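Local coordinates for imidazolonepropionase (PDB 2Q09), which catalyses the hydrolytic opening of the imidazolone ring of imidazolone-5-propanoate to give N-formimidoyl-L-glutamate, the third step of histidine degradation, at residues P66-C71 / L376-G381. Numbering follows the deposited sequence.
Sequences PGLIDC and LVWNCG
Leu376 and Leu68 meet where the strand entering the barrel passes a strand of the small beta domain, and they illustrate how a buried join can rest on branched aliphatic groups and one ring edge. The two side chains cross at about a right angle, CD1 of Leu376 coming to 4.0 Å from CG, the branch point of Leu68. With CG beside its own backbone N (chi1 -44°), Leu376 extends its fork over the backbone of 66-68. Its CG rests 3.7 Å from CA of Gly67, where the chain presents no side chain of its own. CD1 then reaches along the chain, 3.7 Å from the carbonyl oxygen of Pro66, and also approaches the amide N of Leu68, while the other methyl, CD2, stays within van der Waals range of Gly67 CA.

Trp378, two residues along the same strand, joins more loosely: CD1 of Leu68 lies near the plane of the indole, at its edge, 4.5 Å from CZ2. The indole NE1 is satisfied by a hydrogen bond to Thr65 OG1, which ties the ring to the strand that carries Leu68 and probably helps to fix its rotation. Replacing Leu376 by an alanine would probably open a gap above Gly67 and leave the branch point of Leu68 without its crossing methyl.

Gly67 pairs with Asp374 through the backbone, linking the antiparallel strands 63-73 and 375-378, while Leu328 of helix 328-339 touches Leu68, and Arg329 and Leu386 touch Trp378. Beyond the contact, 63-73 runs into the TIM-type barrel of the amidohydrolase fold towards the iron ligands His72 and His74, whereas 375-378 lies against strand 395-400, whose Arg398 touches Leu376.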
loop_
_atom_site.group_PDB
_atom_site.type_symbol
_atom_site.label_atom_id
_atom_site.label_comp_id
_atom_site.label_asym_id
_atom_site.label_seq_id
_atom_site.Cartn_x
_atom_site.Cartn_y
_atom_site.Cartn_z
ATOM N N PRO A 66 -13.195 -5.191 7.901
ATOM C CA PRO A 66 -13.033 -5.025 6.452
ATOM C C PRO A 66 -11.707 -5.717 6.112
ATOM O O PRO A 66 -10.898 -5.967 7.021
ATOM C CB PRO A 66 -12.885 -3.524 6.283
ATOM C CG PRO A 66 -13.666 -2.959 7.437
ATOM C CD PRO A 66 -13.246 -3.885 8.576
ATOM N N GLY A 67 -11.494 -6.062 4.843
ATOM C CA GLY A 67 -10.246 -6.705 4.470
ATOM C C GLY A 67 -9.140 -5.682 4.630
ATOM O O GLY A 67 -9.380 -4.492 4.430
ATOM N N LEU A 68 -7.933 -6.114 4.972
ATOM C CA LEU A 68 -6.843 -5.161 5.155
ATOM C C LEU A 68 -6.308 -4.694 3.802
ATOM O O LEU A 68 -6.404 -5.405 2.793
ATOM C CB LEU A 68 -5.721 -5.780 5.993
ATOM C CG LEU A 68 -6.152 -6.424 7.320
ATOM C CD1 LEU A 68 -4.912 -6.850 8.090
ATOM C CD2 LEU A 68 -6.999 -5.453 8.147
ATOM N N ILE A 69 -5.762 -3.484 3.796
ATOM C CA ILE A 69 -5.222 -2.888 2.586
ATOM C C ILE A 69 -3.789 -2.394 2.799
ATOM O O ILE A 69 -3.541 -1.619 3.726
ATOM C CB ILE A 69 -6.114 -1.699 2.163
ATOM C CG1 ILE A 69 -7.559 -2.187 1.994
ATOM C CG2 ILE A 69 -5.606 -1.064 0.872
ATOM C CD1 ILE A 69 -8.565 -1.074 1.747
ATOM N N ASP A 70 -2.873 -2.834 1.934
ATOM C CA ASP A 70 -1.454 -2.438 1.982
ATOM C C ASP A 70 -1.279 -1.535 0.761
ATOM O O ASP A 70 -1.079 -2.015 -0.358
ATOM C CB ASP A 70 -0.561 -3.682 1.868
ATOM C CG ASP A 70 0.843 -3.451 2.394
ATOM O OD1 ASP A 70 1.622 -4.425 2.386
ATOM O OD2 ASP A 70 1.165 -2.319 2.816
ATOM N N CYS A 71 -1.351 -0.228 0.982
ATOM C CA CYS A 71 -1.308 0.747 -0.102
ATOM C C CYS A 71 0.035 1.236 -0.630
ATOM O O CYS A 71 0.064 2.181 -1.418
ATOM C CB CYS A 71 -2.154 1.966 0.292
ATOM S SG CYS A 71 -1.504 2.927 1.726
ATOM N N LEU A 376 -13.217 -9.854 6.687
ATOM C CA LEU A 376 -12.524 -10.959 7.324
ATOM C C LEU A 376 -13.171 -11.397 8.630
ATOM O O LEU A 376 -13.607 -10.561 9.422
ATOM C CB LEU A 376 -11.086 -10.539 7.635
ATOM C CG LEU A 376 -10.317 -9.781 6.551
ATOM C CD1 LEU A 376 -9.041 -9.204 7.138
ATOM C CD2 LEU A 376 -10.012 -10.733 5.385
ATOM N N VAL A 377 -13.207 -12.704 8.860
ATOM C CA VAL A 377 -13.744 -13.247 10.102
ATOM C C VAL A 377 -12.534 -13.794 10.846
ATOM O O VAL A 377 -11.850 -14.697 10.355
ATOM C CB VAL A 377 -14.734 -14.392 9.856
ATOM C CG1 VAL A 377 -15.171 -14.989 11.193
ATOM C CG2 VAL A 377 -15.946 -13.879 9.093
ATOM N N TRP A 378 -12.264 -13.241 12.025
ATOM C CA TRP A 378 -11.105 -13.655 12.810
ATOM C C TRP A 378 -11.433 -14.574 13.968
ATOM O O TRP A 378 -12.588 -14.688 14.375
ATOM C CB TRP A 378 -10.400 -12.436 13.386
ATOM C CG TRP A 378 -9.994 -11.417 12.379
ATOM C CD1 TRP A 378 -10.747 -10.379 11.900
ATOM C CD2 TRP A 378 -8.709 -11.298 11.766
ATOM N NE1 TRP A 378 -10.004 -9.617 11.030
ATOM C CE2 TRP A 378 -8.748 -10.159 10.928
ATOM C CE3 TRP A 378 -7.525 -12.049 11.841
ATOM C CZ2 TRP A 378 -7.638 -9.741 10.181
ATOM C CZ3 TRP A 378 -6.417 -11.633 11.096
ATOM C CH2 TRP A 378 -6.487 -10.489 10.276
ATOM N N ASN A 379 -10.411 -15.226 14.511
ATOM C CA ASN A 379 -10.624 -16.090 15.654
ATOM C C ASN A 379 -10.169 -15.365 16.922
ATOM O O ASN A 379 -10.232 -15.925 18.014
ATOM C CB ASN A 379 -9.896 -17.432 15.488
ATOM C CG ASN A 379 -8.391 -17.283 15.413
ATOM O OD1 ASN A 379 -7.851 -16.176 15.460
ATOM N ND2 ASN A 379 -7.701 -18.410 15.294
ATOM N N CYS A 380 -9.715 -14.121 16.777
ATOM C CA CYS A 380 -9.304 -13.360 17.951
ATOM C C CYS A 380 -10.475 -12.494 18.417
ATOM O O CYS A 380 -11.353 -12.131 17.633
ATOM C CB CYS A 380 -8.050 -12.517 17.671
ATOM S SG CYS A 380 -8.096 -11.468 16.215
ATOM N N GLY A 381 -10.485 -12.172 19.704
ATOM C CA GLY A 381 -11.592 -11.419 20.265
ATOM C C GLY A 381 -11.776 -9.939 20.004
ATOM O O GLY A 381 -12.906 -9.480 19.844
#